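Local structure of transcriptional activator TenA-1 (Sulfolobus solfataricus P2, 2QZC) at residues 44-49 and 100-105; 57-62 and 76-81. The protein is a putative TenA-like thiaminase that probably cleaves thiamin or related aminopyrimidine compounds. All coordinates share one frame; numbering follows the deposited sequence.

Contact 1 of 2, residues 44-49 and 100-105. With IMD (imidazole), chain C.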
# COMPACT_ATOMS: atom_id res chain seq x y z
N TYR A 44 -6.32 -23.66 11.50
CA TYR A 44 -6.82 -22.72 10.47
C TYR A 44 -6.27 -21.31 10.70
O TYR A 44 -5.79 -20.62 9.76
CB TYR A 44 -8.38 -22.69 10.44
CG TYR A 44 -8.94 -21.46 9.77
CD1 TYR A 44 -8.92 -21.33 8.38
CD2 TYR A 44 -9.44 -20.41 10.53
CE1 TYR A 44 -9.37 -20.15 7.79
CE2 TYR A 44 -9.92 -19.26 9.94
CZ TYR A 44 -9.87 -19.13 8.57
OH TYR A 44 -10.32 -17.95 8.00
N LEU A 45 -6.39 -20.81 11.93
CA LEU A 45 -5.95 -19.44 12.24
C LEU A 45 -4.48 -19.23 11.97
O LEU A 45 -4.07 -18.12 11.53
CB LEU A 45 -6.23 -19.04 13.69
CG LEU A 45 -7.64 -18.57 13.97
CD1 LEU A 45 -7.66 -18.18 15.47
CD2 LEU A 45 -8.14 -17.40 13.06
N ILE A 46 -3.67 -20.24 12.24
CA ILE A 46 -2.24 -20.15 11.97
C ILE A 46 -2.00 -20.06 10.46
O ILE A 46 -1.30 -19.15 9.97
CB ILE A 46 -1.47 -21.30 12.59
CG1 ILE A 46 -1.55 -21.24 14.13
CG2 ILE A 46 -0.01 -21.30 12.14
CD1 ILE A 46 -1.09 -22.59 14.79
N GLN A 47 -2.67 -20.92 9.69
CA GLN A 47 -2.54 -20.83 8.22
C GLN A 47 -3.06 -19.50 7.70
O GLN A 47 -2.46 -18.90 6.79
CB GLN A 47 -3.29 -21.98 7.52
CG GLN A 47 -2.64 -23.33 7.73
CD GLN A 47 -1.20 -23.41 7.28
OE1 GLN A 47 -0.91 -23.18 6.09
NE2 GLN A 47 -0.27 -23.67 8.23
N ASP A 48 -4.18 -19.02 8.25
CA ASP A 48 -4.72 -17.73 7.84
C ASP A 48 -3.76 -16.59 8.17
O ASP A 48 -3.63 -15.63 7.38
CB ASP A 48 -6.11 -17.51 8.46
CG ASP A 48 -6.71 -16.20 8.10
OD1 ASP A 48 -7.05 -16.03 6.92
OD2 ASP A 48 -6.85 -15.35 9.01
N GLY A 49 -3.05 -16.68 9.29
CA GLY A 49 -2.03 -15.67 9.67
C GLY A 49 -0.92 -15.56 8.64
O GLY A 49 -0.40 -14.46 8.36
N ARG A 100 3.14 -14.61 17.33
CA ARG A 100 3.75 -14.24 16.07
C ARG A 100 4.78 -15.31 15.65
O ARG A 100 4.88 -15.71 14.48
CB ARG A 100 4.42 -12.86 16.19
CG ARG A 100 5.20 -12.39 14.98
CD ARG A 100 4.30 -12.35 13.77
NE ARG A 100 5.02 -12.00 12.56
CZ ARG A 100 4.54 -12.20 11.32
NH1 ARG A 100 3.33 -12.76 11.12
NH2 ARG A 100 5.28 -11.86 10.29
N ASP A 101 5.54 -15.77 16.64
CA ASP A 101 6.52 -16.83 16.43
C ASP A 101 5.88 -18.11 15.89
O ASP A 101 6.46 -18.74 15.00
CB ASP A 101 7.28 -17.15 17.72
CG ASP A 101 8.54 -17.97 17.47
OD1 ASP A 101 9.40 -17.50 16.68
OD2 ASP A 101 8.68 -19.06 18.07
N VAL A 102 4.73 -18.51 16.42
CA VAL A 102 4.03 -19.70 15.92
C VAL A 102 3.65 -19.54 14.44
O VAL A 102 3.86 -20.47 13.63
CB VAL A 102 2.75 -20.02 16.76
CG1 VAL A 102 1.90 -21.14 16.15
CG2 VAL A 102 3.19 -20.45 18.17
N ILE A 103 3.15 -18.37 14.09
CA ILE A 103 2.74 -18.10 12.69
C ILE A 103 3.94 -18.17 11.76
O ILE A 103 3.89 -18.86 10.74
CB ILE A 103 1.99 -16.78 12.58
CG1 ILE A 103 0.66 -16.89 13.35
CG2 ILE A 103 1.71 -16.46 11.10
CD1 ILE A 103 -0.05 -15.61 13.52
N VAL A 104 5.04 -17.51 12.15
CA VAL A 104 6.24 -17.48 11.33
C VAL A 104 6.92 -18.82 11.18
O VAL A 104 7.32 -19.19 10.07
CB VAL A 104 7.25 -16.42 11.89
CG1 VAL A 104 8.63 -16.57 11.22
CG2 VAL A 104 6.68 -15.04 11.73
N LYS A 105 7.00 -19.57 12.28
CA LYS A 105 7.72 -20.84 12.31
C LYS A 105 6.94 -22.02 11.74
O LYS A 105 7.56 -22.98 11.28
CB LYS A 105 8.26 -21.16 13.71
CG LYS A 105 9.37 -20.18 14.17
N1 IMD C . -8.82 -17.17 2.55
C2 IMD C . -8.82 -16.35 3.57
N3 IMD C . -7.96 -16.83 4.46
C4 IMD C . -7.39 -17.93 3.96
C5 IMD C . -7.93 -18.16 2.72
O HOH W 1 2.53 -14.12 8.57
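Beside the packing of I46 and G49 against V102 and I103, D48 OD1 is gripped by two small molecules: it accepts a hydrogen bond from imidazole N3 at 2.7 Å, nearly straight at 164°, and also binds a glycerol. The imidazole bonds E199 as well.

D48 points away from 100-105, and direct contact between the segments is apolar. I103 lays its CG2 methyl against the backbone, 3.7 Å from G49 C; with no side chain on the glycine, the isoleucine reaches the peptide itself. I46 and V102 meet at about a right angle, with I46 CD1 3.6 Å from V102 CG1. V102 places that methyl anti to its backbone N (chi1 172°), beside its carbonyl carbon. The nearest CA pair is I46 CA and I103 CA, 5.4 Å apart, while the axes of segments 44-49 and 100-105 approach to 8.9 Å, their directions 74° apart.

A water accepts a hydrogen bond from R100 NH1 at 3.0 Å, and G49 O is one of several acceptors competing for its protons. V104 CG2 sits 3.5 Å above the guanidinium plane, over its centre.

A short helix thus packs steeply across a long one whose other side borders a site occupied by imidazole and glycerol, both probably from the crystallisation liquor, consistent with the active-site cavity of the TenA family within the heme oxygenase-like fold.

Contact 2 of 2, residues 57-62 and 76-81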
# COMPACT_ATOMS: atom_id res chain seq x y z
N ARG A 57 0.94 -8.35 0.93
CA ARG A 57 2.08 -8.05 0.05
C ARG A 57 1.68 -8.04 -1.42
O ARG A 57 2.09 -7.16 -2.21
CB ARG A 57 3.23 -9.00 0.33
CG ARG A 57 3.84 -8.79 1.73
CD ARG A 57 4.96 -9.80 1.94
NE ARG A 57 5.55 -9.74 3.28
CZ ARG A 57 6.48 -8.85 3.66
NH1 ARG A 57 6.93 -7.96 2.83
NH2 ARG A 57 6.99 -8.88 4.88
N ALA A 58 0.87 -9.02 -1.81
CA ALA A 58 0.36 -9.08 -3.19
C ALA A 58 -0.52 -7.87 -3.53
O ALA A 58 -0.36 -7.27 -4.59
CB ALA A 58 -0.41 -10.41 -3.37
N LEU A 59 -1.37 -7.46 -2.60
CA LEU A 59 -2.18 -6.23 -2.78
C LEU A 59 -1.30 -5.01 -3.03
O LEU A 59 -1.57 -4.20 -3.91
CB LEU A 59 -3.06 -5.95 -1.56
CG LEU A 59 -3.85 -4.62 -1.50
CD1 LEU A 59 -4.75 -4.52 -2.71
CD2 LEU A 59 -4.58 -4.54 -0.17
N LEU A 60 -0.21 -4.92 -2.25
CA LEU A 60 0.69 -3.75 -2.42
C LEU A 60 1.32 -3.71 -3.82
O LEU A 60 1.26 -2.67 -4.52
CB LEU A 60 1.76 -3.75 -1.34
CG LEU A 60 1.26 -3.44 0.07
CD1 LEU A 60 2.33 -3.84 1.14
CD2 LEU A 60 0.86 -1.94 0.17
N ILE A 61 1.83 -4.85 -4.31
CA ILE A 61 2.40 -4.97 -5.67
C ILE A 61 1.34 -4.61 -6.69
O ILE A 61 1.58 -3.83 -7.63
CB ILE A 61 2.87 -6.46 -6.02
CG1 ILE A 61 3.98 -6.95 -5.13
CG2 ILE A 61 3.31 -6.55 -7.51
CD1 ILE A 61 4.19 -8.46 -5.16
N ALA A 62 0.17 -5.21 -6.57
CA ALA A 62 -0.89 -5.04 -7.57
C ALA A 62 -1.40 -3.60 -7.60
O ALA A 62 -1.63 -3.04 -8.70
CB ALA A 62 -2.06 -5.98 -7.28
N ASN A 76 -6.51 3.09 2.02
CA ASN A 76 -6.90 3.87 3.21
C ASN A 76 -7.62 2.99 4.22
O ASN A 76 -7.38 3.10 5.43
CB ASN A 76 -7.80 5.03 2.82
CG ASN A 76 -8.35 5.77 4.03
OD1 ASN A 76 -9.54 5.67 4.33
ND2 ASN A 76 -7.48 6.42 4.77
N LEU A 77 -8.51 2.12 3.73
CA LEU A 77 -9.27 1.20 4.59
C LEU A 77 -8.47 0.02 5.11
O LEU A 77 -8.63 -0.38 6.26
CB LEU A 77 -10.56 0.75 3.87
CG LEU A 77 -11.53 1.90 3.55
CD1 LEU A 77 -12.74 1.45 2.74
CD2 LEU A 77 -12.01 2.60 4.82
N VAL A 78 -7.62 -0.54 4.26
CA VAL A 78 -6.80 -1.69 4.64
C VAL A 78 -5.73 -1.31 5.67
O VAL A 78 -5.55 -2.04 6.64
CB VAL A 78 -6.18 -2.36 3.41
CG1 VAL A 78 -5.10 -3.41 3.82
CG2 VAL A 78 -7.28 -2.98 2.55
N PHE A 79 -5.07 -0.17 5.46
CA PHE A 79 -4.02 0.33 6.36
C PHE A 79 -4.50 1.37 7.40
O PHE A 79 -3.73 2.18 7.88
CB PHE A 79 -2.81 0.81 5.54
CG PHE A 79 -2.11 -0.29 4.85
CD1 PHE A 79 -1.24 -1.10 5.57
CD2 PHE A 79 -2.35 -0.57 3.52
CE1 PHE A 79 -0.60 -2.16 4.95
CE2 PHE A 79 -1.74 -1.63 2.90
CZ PHE A 79 -0.84 -2.43 3.62
N SER A 80 -5.78 1.31 7.79
CA SER A 80 -6.36 2.15 8.85
C SER A 80 -6.05 1.55 10.23
O SER A 80 -5.63 0.39 10.35
CB SER A 80 -7.88 2.26 8.69
OG SER A 80 -8.51 2.79 9.86
N SER A 81 -6.30 2.36 11.27
CA SER A 81 -6.13 1.95 12.68
C SER A 81 -7.19 2.60 13.58
O SER A 81 -8.40 2.35 13.42
CB SER A 81 -4.71 2.28 13.17
OG SER A 81 -4.35 3.63 12.91
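L59 meets V78 and L60 meets F79 where two helices of the all-helical, heme oxygenase-like TenA fold come together, helix 68-78 ending opposite the C-terminal turns of helix 38-63. The backbones stay well apart, the nearest pair being L59 CA and V78 CA at 9.8 Å, so the space between them is spanned by side chains. The contact is small, burying 143 Å² in all.

Aliphatic packing comes first. L59 and V78 both direct their CB toward the opposite segment and meet tip to tip: L59 CD2 lies 4.1 Å from V78 CG2 and 4.2 Å from V78 CG1, facing the fork of the valine rather than a single methyl. With CG anti to the backbone N (chi1 173°), L59 sends CD2 out to that fork. The L59 side chain also touches W134 of helix 127-148.

Polar bonds around the contact belong to the dimer. F79 is the first residue to leave helical geometry (phi -96°, psi 27°), and its carbonyl oxygen accepts a hydrogen bond from N76 ND2 of the second subunit. The reciprocal bond, from N76 ND2 to F79 O of that subunit, is conditional, because N76 is modelled in two conformers and the bond belongs to the one described here. R57 NH1 is bonded to S64 O and G66 O of the second subunit. The contact therefore sits at the subunit interface, with F79 also packing on L75 of the neighbouring chain.

The last group is methyl-to-ring packing. V78 CG1 lies 3.9 Å above one face of the F79 ring, toward its rim, while L60 comes in at an oblique angle, its CD2 3.8 Å from F79 CE2 and 3.9 Å from F79 CZ.

Both contacts use helix 38-63, with 44-49 preceding 57-62 along it. Along the chain contact 2 lies wholly between the two segments of contact 1: helix 68-78 follows the shared helix, and 100-105 comes only later, after helix 85-95. The centres are about 20 Å apart and the nearest atoms about 6 Å, so the contacts do not touch. E53, on the helix between them, bonds both arginines: its OE1 forms a salt bridge with R100 and its OE2 one with R57. One long helix thus runs from a site holding imidazole and glycerol, near contact 1, to the dimer interface at contact 2, and R100 and R57 both pack on I68 of the second subunit.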